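Local coordinates for nucleoside 2-deoxyribosyltransferase (Enterococcus faecalis, PDB 7M5H), which probably cleaves the N-glycosidic bond of a nucleotide, possibly as a 5-hydroxymethyl-dUMP N-hydrolase, at residues N22-L25 with V26-R30; A102-D106 with S107-G111; L153-E156 with I157-L161. All blocks are in the same frame, centred on the assembly; numbering follows the deposited sequence.

Contacts 1 and 3 each lie within one helix, 16-30 and 150-159, and the two helices pack against each other: Ile-29 CD1 lies 3.8 Å from Ile-157 CD1, and Gln-28 and Ile-29 both touch Leu-154. Each has a buried apolar side and a more exposed polar one, where contact 1 sets an amide oxygen over a ring and contact 3 lines up ion pairs. Contact 2 differs in kind: a turn leaving strand 100-103, held by a bidentate salt bridge and hydrogen bonds from a glutamine amide, and reaching neighbouring subunits. Its Leu-103 is buried and meets Leu-25 of contact 1 and Leu-153 of contact 3, which joins all three in the core.

Contact 1: residues N22-L25 with V26-R30; sequences NAYL and VEQIR
Gln-28 folds back over Tyr-24, one helical turn earlier, and its path can be traced atom by atom. CB lies 3.5 Å from the backbone O of Leu-25. With CG anti to the carbonyl carbon (chi1 -68°) the chain turns back along the helix, and CG comes 3.6 Å from Tyr-24 O. CD is next, 4.1 Å from Tyr-24 CZ. Of the amide's two ends, OE1 sits 2.9 Å above the plane of the Tyr-24 ring, displaced toward its rim, and its nearest ring atom is CZ at 3.0 Å, a tight approach, while NE2 packs against Leu-154 CD1 of helix 150-159. Amide and ring planes are 52° apart, so this is not a stack. Nor does OE1 bond the phenol, for the angle is poor; Tyr-24 OH bonds Glu-150 OE1 instead. Beneath the side chains run regular i to i+4 bonds, such as Val-26 N to Asn-22 O at 2.9 Å. Asn-22 itself sends ND2 to Pro-12 O and Gln-42 OE1. Helix 16-30 is the crossover of a right-handed beta-alpha-beta unit: Val-26 and Ile-29 rest on Phe-9 of strand 5-10 and Leu-38 of strand 36-39, while Gln-28 and Ile-29 meet helix 150-159.

Contact 2: residues A102-D106 with S107-G111; sequences ALYTD and SRQQG
A type I beta-turn spanning Asp-106 to Gln-109 follows strand 100-103, at the C-terminal end of this inner strand of the parallel sheet. Its defining bond runs from Gln-109 N to Asp-106 O (3.1 Å), and Ser-107 and Arg-108 between them have the phi/psi of that turn type. An Asx turn is superposed on it, Asp-106 OD1 accepting from Arg-108 N at 2.8 Å through its anti lone pair. The syn lone pair of OD1 takes Arg-108 NE at 3.0 Å. Beside it, OD2 uses its own syn lone pair for Arg-108 NH2 at 2.8 Å. The guanidinium therefore grips the carboxylate side-on, two nitrogens to two oxygens, with the planes only 10° apart; a bend at chi3 brings the arginine back to it. Both nearly straight bonds should fix the rotation of the carboxylate.

Gln-109 closes the other side. Its CG lies between the backbone N and the carbonyl carbon (chi1 75°), which turns the extended chain back toward the strand. NE2 gives one bond to Tyr-104 O (2.9 Å) and another to Asp-106 O (2.9 Å), each acceptor close to the amide plane, so the rotation of the amide about chi3 is fixed. Asp-106 O receives Gln-109 N and NE2 from opposite faces of its plane. Gln-109 NE2 also lies over one face of the Tyr-104 ring, 3.6 Å from Tyr-104 CD2, with OE1 beyond the rim and the planes 36° apart; Tyr-104 OH is bonded to His-130 ND1. A water links Thr-105 O to Gln-110 NE2.

Phe-14 of the second subunit makes a cation-pi contact with Arg-108, placing the turn at an interface. A type I turn with a coincident Asx turn is a common pairing when aspartate comes first; here it follows a strand of the Rossmann-like fold and probably helps to fix the loop.

Contact 3: residues L153-E156 with I157-L161; sequences LLEE and IKQRL
OE2 of Glu-156 comes to the edge of the guanidinium of Arg-160, tilted somewhat from its plane, with the carboxylate and guanidinium turned 53° from each other. OE2 uses its anti lone pair to take Arg-160 NE at 2.9 Å, in a salt bridge whose N-H bond is bent rather than straight. A second carboxylate, that of Glu-155, is turned 34° from the amide of Gln-159. Here OE2 lies in the amide plane, 3.0 Å from NE2, and the hydrogen bond is nearly straight. Both glutamates have CG anti to the backbone N and bend at chi2 (66° in Glu-155), which swings each carboxylate toward the residue four positions on. These are i to i+4 pairs of an alpha-helix, the C-terminal helix 150-159 beside the parallel sheet. A longer i to i+3 ion pair joins Glu-155 OE1 to Lys-158 NZ at 3.9 Å. Arg-160 is the first residue to leave helical phi/psi, and its N makes weak bonds to Glu-156 O and Ile-157 O. On the buried side Leu-153 and Ile-157 lie alongside each other, CD1 to CD1 at 4.1 Å, and both rest on Val-74 of strand 72-76; Ile-157 also touches Ile-29 of helix 16-30.

Contact 1: residues N22-L25 with V26-R30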
ATOM      1  N   ASN B  22      -2.854  -5.206 -18.703  1.00 48.18           N
ATOM      2  CA  ASN B  22      -2.423  -6.591 -18.862  1.00 44.97           C
ATOM      3  C   ASN B  22      -2.768  -7.118 -20.248  1.00 46.84           C
ATOM      4  O   ASN B  22      -1.939  -7.760 -20.902  1.00 49.57           O
ATOM      5  CB  ASN B  22      -3.056  -7.474 -17.784  1.00 45.58           C
ATOM      6  CG  ASN B  22      -2.570  -7.135 -16.386  1.00 42.33           C
ATOM      7  OD1 ASN B  22      -1.527  -6.505 -16.213  1.00 42.90           O
ATOM      8  ND2 ASN B  22      -3.323  -7.563 -15.379  1.00 41.56           N
ATOM      9  N   ALA B  23      -3.989  -6.847 -20.719  1.00 51.08           N
ATOM     10  CA  ALA B  23      -4.384  -7.300 -22.049  1.00 51.33           C
ATOM     11  C   ALA B  23      -3.582  -6.594 -23.135  1.00 52.70           C
ATOM     12  O   ALA B  23      -3.254  -7.196 -24.163  1.00 55.31           O
ATOM     13  CB  ALA B  23      -5.882  -7.076 -22.254  1.00 53.12           C
ATOM     14  N   TYR B  24      -3.258  -5.317 -22.922  1.00 51.19           N
ATOM     15  CA  TYR B  24      -2.484  -4.570 -23.909  1.00 55.94           C
ATOM     16  C   TYR B  24      -1.051  -5.083 -23.995  1.00 54.33           C
ATOM     17  O   TYR B  24      -0.470  -5.131 -25.087  1.00 54.18           O
ATOM     18  CB  TYR B  24      -2.519  -3.079 -23.567  1.00 52.83           C
ATOM     19  CG  TYR B  24      -1.341  -2.279 -24.074  1.00 59.44           C
ATOM     20  CD1 TYR B  24      -1.245  -1.910 -25.411  1.00 60.31           C
ATOM     21  CD2 TYR B  24      -0.332  -1.871 -23.209  1.00 55.80           C
ATOM     22  CE1 TYR B  24      -0.171  -1.171 -25.873  1.00 57.74           C
ATOM     23  CE2 TYR B  24       0.743  -1.133 -23.661  1.00 53.87           C
ATOM     24  CZ  TYR B  24       0.819  -0.783 -24.992  1.00 57.60           C
ATOM     25  OH  TYR B  24       1.891  -0.048 -25.443  1.00 65.25           O
ATOM     26  N   LEU B  25      -0.466  -5.478 -22.862  1.00 49.08           N
ATOM     27  CA  LEU B  25       0.892  -6.012 -22.876  1.00 51.11           C
ATOM     28  C   LEU B  25       0.930  -7.440 -23.405  1.00 56.26           C
ATOM     29  O   LEU B  25       1.801  -7.782 -24.213  1.00 54.94           O
ATOM     30  CB  LEU B  25       1.500  -5.960 -21.475  1.00 53.83           C
ATOM     31  CG  LEU B  25       2.364  -4.753 -21.115  1.00 55.71           C
ATOM     32  CD1 LEU B  25       3.072  -5.007 -19.796  1.00 50.22           C
ATOM     33  CD2 LEU B  25       3.368  -4.461 -22.216  1.00 53.34           C
ATOM     34  N   VAL B  26      -0.002  -8.285 -22.955  1.00 50.71           N
ATOM     35  CA  VAL B  26       0.012  -9.696 -23.337  1.00 56.68           C
ATOM     36  C   VAL B  26      -0.135  -9.848 -24.846  1.00 58.67           C
ATOM     37  O   VAL B  26       0.488 -10.725 -25.460  1.00 57.92           O
ATOM     38  CB  VAL B  26      -1.084 -10.460 -22.569  1.00 53.12           C
ATOM     39  CG1 VAL B  26      -1.381 -11.795 -23.230  1.00 57.20           C
ATOM     40  CG2 VAL B  26      -0.659 -10.671 -21.123  1.00 53.67           C
ATOM     41  N   GLU B  27      -0.943  -8.989 -25.472  1.00 57.69           N
ATOM     42  CA  GLU B  27      -1.081  -9.030 -26.924  1.00 62.61           C
ATOM     43  C   GLU B  27       0.257  -8.787 -27.614  1.00 62.02           C
ATOM     44  O   GLU B  27       0.602  -9.483 -28.575  1.00 68.86           O
ATOM     45  CB  GLU B  27      -2.119  -8.004 -27.383  1.00 62.72           C
ATOM     46  CG  GLU B  27      -2.082  -7.692 -28.874  1.00 66.39           C
ATOM     47  CD  GLU B  27      -2.427  -8.888 -29.744  1.00 83.70           C
ATOM     48  OE1 GLU B  27      -3.079  -9.830 -29.245  1.00 86.92           O
ATOM     49  OE2 GLU B  27      -2.046  -8.885 -30.933  1.00 88.18           O
ATOM     50  N   GLN B  28       1.027  -7.809 -27.131  1.00 59.73           N
ATOM     51  CA  GLN B  28       2.342  -7.551 -27.711  1.00 62.81           C
ATOM     52  C   GLN B  28       3.292  -8.718 -27.478  1.00 61.90           C
ATOM     53  O   GLN B  28       4.093  -9.059 -28.357  1.00 62.04           O
ATOM     54  CB  GLN B  28       2.932  -6.265 -27.133  1.00 59.97           C
ATOM     55  CG  GLN B  28       2.206  -4.998 -27.540  1.00 60.52           C
ATOM     56  CD  GLN B  28       2.817  -3.763 -26.909  1.00 65.08           C
ATOM     57  OE1 GLN B  28       2.259  -3.192 -25.973  1.00 69.75           O
ATOM     58  NE2 GLN B  28       3.973  -3.347 -27.416  1.00 62.86           N
ATOM     59  N   ILE B  29       3.224  -9.339 -26.298  1.00 57.54           N
ATOM     60  CA  ILE B  29       4.118 -10.455 -25.994  1.00 63.19           C
ATOM     61  C   ILE B  29       3.819 -11.637 -26.905  1.00 66.21           C
ATOM     62  O   ILE B  29       4.729 -12.264 -27.460  1.00 66.33           O
ATOM     63  CB  ILE B  29       4.005 -10.847 -24.509  1.00 57.93           C
ATOM     64  CG1 ILE B  29       4.423  -9.681 -23.613  1.00 51.48           C
ATOM     65  CG2 ILE B  29       4.851 -12.077 -24.218  1.00 55.12           C
ATOM     66  CD1 ILE B  29       4.325  -9.984 -22.133  1.00 48.20           C
ATOM     67  N   ARG B  30       2.534 -11.956 -27.078  1.00 61.57           N
ATOM     68  CA  ARG B  30       2.160 -13.086 -27.920  1.00 66.94           C
ATOM     69  C   ARG B  30       2.493 -12.834 -29.386  1.00 68.21           C
ATOM     70  O   ARG B  30       2.715 -13.789 -30.138  1.00 70.50           O
ATOM     71  CB  ARG B  30       0.673 -13.393 -27.749  1.00 65.38           C
ATOM     72  CG  ARG B  30       0.334 -14.058 -26.422  1.00 62.96           C
ATOM     73  CD  ARG B  30      -1.165 -14.073 -26.165  1.00 63.39           C
ATOM     74  NE  ARG B  30      -1.507 -14.861 -24.983  1.00 61.59           N
ATOM     75  CZ  ARG B  30      -2.675 -14.792 -24.350  1.00 61.00           C
ATOM     76  NH1 ARG B  30      -3.615 -13.960 -24.776  1.00 62.05           N
ATOM     77  NH2 ARG B  30      -2.899 -15.548 -23.283  1.00 59.50           N
TER

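Contact 2: residues A102-D106 with S107-G111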
ATOM      1  N   ALA B 102      10.870  -8.730 -14.865  1.00 36.24           N
ATOM      2  CA  ALA B 102       9.935  -7.802 -14.247  1.00 32.73           C
ATOM      3  C   ALA B 102       9.923  -6.463 -14.975  1.00 39.63           C
ATOM      4  O   ALA B 102      10.946  -6.008 -15.497  1.00 36.31           O
ATOM      5  CB  ALA B 102      10.278  -7.580 -12.772  1.00 27.76           C
ATOM      6  N   LEU B 103       8.753  -5.831 -14.991  1.00 34.47           N
ATOM      7  CA  LEU B 103       8.552  -4.530 -15.615  1.00 37.50           C
ATOM      8  C   LEU B 103       8.228  -3.495 -14.544  1.00 31.28           C
ATOM      9  O   LEU B 103       7.364  -3.727 -13.693  1.00 34.35           O
ATOM     10  CB  LEU B 103       7.428  -4.585 -16.650  1.00 36.70           C
ATOM     11  CG  LEU B 103       7.097  -3.253 -17.325  1.00 37.23           C
ATOM     12  CD1 LEU B 103       8.256  -2.788 -18.195  1.00 39.54           C
ATOM     13  CD2 LEU B 103       5.819  -3.361 -18.139  1.00 38.81           C
ATOM     14  N   TYR B 104       8.912  -2.352 -14.603  1.00 34.41           N
ATOM     15  CA  TYR B 104       8.797  -1.301 -13.589  1.00 35.70           C
ATOM     16  C   TYR B 104       8.902   0.048 -14.297  1.00 37.82           C
ATOM     17  O   TYR B 104      10.008   0.539 -14.545  1.00 36.19           O
ATOM     18  CB  TYR B 104       9.878  -1.459 -12.524  1.00 30.89           C
ATOM     19  CG  TYR B 104       9.958  -0.324 -11.529  1.00 35.98           C
ATOM     20  CD1 TYR B 104       8.864   0.019 -10.746  1.00 31.79           C
ATOM     21  CD2 TYR B 104      11.136   0.395 -11.361  1.00 33.54           C
ATOM     22  CE1 TYR B 104       8.937   1.052  -9.831  1.00 35.85           C
ATOM     23  CE2 TYR B 104      11.218   1.430 -10.447  1.00 34.76           C
ATOM     24  CZ  TYR B 104      10.115   1.754  -9.685  1.00 32.39           C
ATOM     25  OH  TYR B 104      10.191   2.782  -8.775  1.00 31.56           O
ATOM     26  N   THR B 105       7.754   0.650 -14.607  1.00 36.95           N
ATOM     27  CA  THR B 105       7.694   1.847 -15.438  1.00 35.89           C
ATOM     28  C   THR B 105       7.496   3.136 -14.651  1.00 36.73           C
ATOM     29  O   THR B 105       7.380   4.198 -15.269  1.00 42.43           O
ATOM     30  CB  THR B 105       6.563   1.721 -16.466  1.00 39.34           C
ATOM     31  OG1 THR B 105       5.302   1.706 -15.787  1.00 38.87           O
ATOM     32  CG2 THR B 105       6.712   0.448 -17.276  1.00 38.17           C
ATOM     33  N   ASP B 106       7.446   3.072 -13.320  1.00 36.41           N
ATOM     34  CA  ASP B 106       7.115   4.239 -12.506  1.00 35.59           C
ATOM     35  C   ASP B 106       8.012   5.421 -12.847  1.00 38.39           C
ATOM     36  O   ASP B 106       9.240   5.328 -12.764  1.00 33.32           O
ATOM     37  CB  ASP B 106       7.235   3.883 -11.021  1.00 33.92           C
ATOM     38  CG  ASP B 106       6.577   4.911 -10.114  1.00 38.40           C
ATOM     39  OD1 ASP B 106       6.940   6.103 -10.190  1.00 33.52           O
ATOM     40  OD2 ASP B 106       5.688   4.524  -9.324  1.00 34.70           O
ATOM     41  N   SER B 107       7.389   6.537 -13.238  1.00 38.90           N
ATOM     42  CA  SER B 107       8.139   7.703 -13.689  1.00 36.40           C
ATOM     43  C   SER B 107       8.957   8.343 -12.576  1.00 42.41           C
ATOM     44  O   SER B 107       9.883   9.108 -12.868  1.00 40.56           O
ATOM     45  CB  SER B 107       7.188   8.738 -14.288  1.00 42.24           C
ATOM     46  OG  SER B 107       6.268   9.206 -13.317  1.00 42.69           O
ATOM     47  N   ARG B 108       8.639   8.055 -11.316  1.00 37.19           N
ATOM     48  CA  ARG B 108       9.385   8.607 -10.192  1.00 41.81           C
ATOM     49  C   ARG B 108      10.700   7.883  -9.938  1.00 40.25           C
ATOM     50  O   ARG B 108      11.392   8.212  -8.968  1.00 38.54           O
ATOM     51  CB  ARG B 108       8.522   8.581  -8.927  1.00 34.71           C
ATOM     52  CG  ARG B 108       7.331   9.530  -8.979  1.00 34.88           C
ATOM     53  CD  ARG B 108       6.331   9.227  -7.876  1.00 37.93           C
ATOM     54  NE  ARG B 108       5.773   7.885  -8.011  1.00 34.91           N
ATOM     55  CZ  ARG B 108       4.744   7.427  -7.306  1.00 37.21           C
ATOM     56  NH1 ARG B 108       4.149   8.207  -6.413  1.00 31.31           N
ATOM     57  NH2 ARG B 108       4.302   6.191  -7.498  1.00 30.26           N
ATOM     58  N   GLN B 109      11.062   6.908 -10.771  1.00 35.82           N
ATOM     59  CA  GLN B 109      12.366   6.269 -10.660  1.00 42.25           C
ATOM     60  C   GLN B 109      13.469   7.076 -11.329  1.00 44.90           C
ATOM     61  O   GLN B 109      14.648   6.769 -11.128  1.00 50.07           O
ATOM     62  CB  GLN B 109      12.322   4.863 -11.266  1.00 40.34           C
ATOM     63  CG  GLN B 109      12.312   4.838 -12.788  1.00 38.01           C
ATOM     64  CD  GLN B 109      12.085   3.447 -13.349  1.00 44.12           C
ATOM     65  OE1 GLN B 109      13.011   2.642 -13.438  1.00 40.85           O
ATOM     66  NE2 GLN B 109      10.845   3.157 -13.727  1.00 33.73           N
ATOM     67  N   GLN B 110      13.115   8.093 -12.106  1.00 43.36           N
ATOM     68  CA  GLN B 110      14.078   8.890 -12.847  1.00 46.49           C
ATOM     69  C   GLN B 110      14.570  10.066 -12.009  1.00 52.25           C
ATOM     70  O   GLN B 110      13.923  10.493 -11.050  1.00 51.77           O
ATOM     71  CB  GLN B 110      13.457   9.403 -14.149  1.00 50.49           C
ATOM     72  CG  GLN B 110      12.778   8.326 -14.982  1.00 52.37           C
ATOM     73  CD  GLN B 110      13.751   7.294 -15.522  1.00 66.57           C
ATOM     74  OE1 GLN B 110      14.948   7.555 -15.648  1.00 70.26           O
ATOM     75  NE2 GLN B 110      13.239   6.113 -15.845  1.00 60.31           N
ATOM     76  N   GLY B 111      15.734  10.588 -12.388  1.00 57.55           N
ATOM     77  CA  GLY B 111      16.284  11.757 -11.731  1.00 52.71           C
ATOM     78  C   GLY B 111      17.608  11.513 -11.037  1.00 50.70           C
ATOM     79  O   GLY B 111      18.042  12.330 -10.220  1.00 55.68           O
TER
HETATM   80  O   HOH W   1      10.053   5.515 -16.196  1.00 44.70           O

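Contact 3: residues L153-E156 with I157-L161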
ATOM      1  N   LEU B 153      11.149  -4.954 -22.194  1.00 45.89           N
ATOM      2  CA  LEU B 153      10.484  -6.178 -21.759  1.00 42.26           C
ATOM      3  C   LEU B 153      10.339  -7.160 -22.915  1.00 54.30           C
ATOM      4  O   LEU B 153      10.684  -8.340 -22.792  1.00 50.11           O
ATOM      5  CB  LEU B 153       9.118  -5.850 -21.157  1.00 46.24           C
ATOM      6  CG  LEU B 153       8.249  -7.053 -20.785  1.00 49.90           C
ATOM      7  CD1 LEU B 153       8.899  -7.862 -19.673  1.00 45.44           C
ATOM      8  CD2 LEU B 153       6.850  -6.608 -20.387  1.00 44.83           C
ATOM      9  N   LEU B 154       9.828  -6.684 -24.053  1.00 49.85           N
ATOM     10  CA  LEU B 154       9.673  -7.549 -25.218  1.00 55.28           C
ATOM     11  C   LEU B 154      11.025  -8.020 -25.737  1.00 51.88           C
ATOM     12  O   LEU B 154      11.173  -9.179 -26.144  1.00 52.84           O
ATOM     13  CB  LEU B 154       8.905  -6.813 -26.315  1.00 55.93           C
ATOM     14  CG  LEU B 154       7.508  -6.304 -25.948  1.00 54.91           C
ATOM     15  CD1 LEU B 154       7.029  -5.290 -26.973  1.00 62.12           C
ATOM     16  CD2 LEU B 154       6.525  -7.458 -25.840  1.00 58.61           C
ATOM     17  N   GLU B 155      12.024  -7.134 -25.731  1.00 52.07           N
ATOM     18  CA  GLU B 155      13.356  -7.516 -26.187  1.00 54.73           C
ATOM     19  C   GLU B 155      13.956  -8.594 -25.293  1.00 50.83           C
ATOM     20  O   GLU B 155      14.587  -9.538 -25.783  1.00 56.36           O
ATOM     21  CB  GLU B 155      14.264  -6.286 -26.234  1.00 54.05           C
ATOM     22  CG  GLU B 155      15.681  -6.581 -26.691  1.00 60.65           C
ATOM     23  CD  GLU B 155      15.743  -7.036 -28.135  1.00 68.77           C
ATOM     24  OE1 GLU B 155      15.090  -6.399 -28.989  1.00 76.97           O
ATOM     25  OE2 GLU B 155      16.440  -8.034 -28.415  1.00 74.69           O
ATOM     26  N   GLU B 156      13.764  -8.475 -23.977  1.00 51.17           N
ATOM     27  CA  GLU B 156      14.288  -9.477 -23.056  1.00 54.19           C
ATOM     28  C   GLU B 156      13.569 -10.811 -23.218  1.00 56.96           C
ATOM     29  O   GLU B 156      14.192 -11.875 -23.119  1.00 53.94           O
ATOM     30  CB  GLU B 156      14.173  -8.975 -21.617  1.00 43.37           C
ATOM     31  CG  GLU B 156      14.673  -9.955 -20.569  1.00 50.10           C
ATOM     32  CD  GLU B 156      16.172 -10.174 -20.642  1.00 54.05           C
ATOM     33  OE1 GLU B 156      16.889  -9.256 -21.095  1.00 53.72           O
ATOM     34  OE2 GLU B 156      16.634 -11.266 -20.247  1.00 53.83           O
ATOM     35  N   ILE B 157      12.257 -10.774 -23.466  1.00 53.20           N
ATOM     36  CA  ILE B 157      11.500 -12.005 -23.664  1.00 53.18           C
ATOM     37  C   ILE B 157      11.965 -12.722 -24.926  1.00 55.29           C
ATOM     38  O   ILE B 157      12.073 -13.954 -24.953  1.00 56.67           O
ATOM     39  CB  ILE B 157       9.991 -11.701 -23.705  1.00 58.11           C
ATOM     40  CG1 ILE B 157       9.490 -11.292 -22.317  1.00 49.76           C
ATOM     41  CG2 ILE B 157       9.208 -12.900 -24.226  1.00 51.36           C
ATOM     42  CD1 ILE B 157       8.018 -10.939 -22.276  1.00 56.78           C
ATOM     43  N   LYS B 158      12.257 -11.966 -25.988  1.00 55.63           N
ATOM     44  CA  LYS B 158      12.715 -12.578 -27.230  1.00 61.85           C
ATOM     45  C   LYS B 158      14.037 -13.312 -27.030  1.00 62.42           C
ATOM     46  O   LYS B 158      14.218 -14.427 -27.530  1.00 57.60           O
ATOM     47  CB  LYS B 158      12.853 -11.517 -28.321  1.00 58.96           C
ATOM     48  CG  LYS B 158      11.780 -11.583 -29.395  1.00 74.49           C
ATOM     49  CD  LYS B 158      12.125 -10.683 -30.572  1.00 87.58           C
ATOM     50  CE  LYS B 158      12.300  -9.239 -30.132  1.00 86.01           C
ATOM     51  NZ  LYS B 158      12.627  -8.350 -31.281  1.00 90.42           N
ATOM     52  N   GLN B 159      14.967 -12.701 -26.293  1.00 59.90           N
ATOM     53  CA  GLN B 159      16.262 -13.318 -26.025  1.00 64.72           C
ATOM     54  C   GLN B 159      16.144 -14.597 -25.205  1.00 64.83           C
ATOM     55  O   GLN B 159      17.031 -15.454 -25.288  1.00 66.54           O
ATOM     56  CB  GLN B 159      17.179 -12.329 -25.300  1.00 62.92           C
ATOM     57  CG  GLN B 159      17.467 -11.047 -26.070  1.00 56.77           C
ATOM     58  CD  GLN B 159      18.366 -11.271 -27.268  1.00 68.28           C
ATOM     59  OE1 GLN B 159      19.146 -12.222 -27.305  1.00 73.47           O
ATOM     60  NE2 GLN B 159      18.257 -10.395 -28.261  1.00 69.69           N
ATOM     61  N   ARG B 160      15.084 -14.748 -24.413  1.00 56.75           N
ATOM     62  CA  ARG B 160      14.906 -15.928 -23.576  1.00 61.26           C
ATOM     63  C   ARG B 160      14.046 -17.000 -24.234  1.00 67.49           C
ATOM     64  O   ARG B 160      13.566 -17.904 -23.542  1.00 76.82           O
ATOM     65  CB  ARG B 160      14.303 -15.535 -22.227  1.00 54.80           C
ATOM     66  CG  ARG B 160      15.212 -14.661 -21.377  1.00 47.52           C
ATOM     67  CD  ARG B 160      14.558 -14.285 -20.059  1.00 45.91           C
ATOM     68  NE  ARG B 160      15.524 -13.683 -19.146  1.00 46.04           N
ATOM     69  CZ  ARG B 160      16.262 -14.376 -18.287  1.00 50.01           C
ATOM     70  NH1 ARG B 160      16.137 -15.694 -18.218  1.00 51.39           N
ATOM     71  NH2 ARG B 160      17.124 -13.754 -17.496  1.00 44.60           N
ATOM     72  N   LEU B 161      13.836 -16.919 -25.544  1.00 60.10           N
ATOM     73  CA  LEU B 161      13.069 -17.929 -26.263  1.00 70.26           C
ATOM     74  C   LEU B 161      13.977 -19.023 -26.812  1.00 65.05           C
ATOM     75  O   LEU B 161      14.185 -19.122 -28.020  1.00 76.84           O
ATOM     76  CB  LEU B 161      12.273 -17.287 -27.399  1.00 71.04           C
ATOM     77  CG  LEU B 161      10.936 -16.659 -27.006  1.00 75.21           C
ATOM     78  CD1 LEU B 161      10.506 -15.628 -28.035  1.00 75.09           C
ATOM     79  CD2 LEU B 161       9.880 -17.742 -26.863  1.00 81.48           C
TER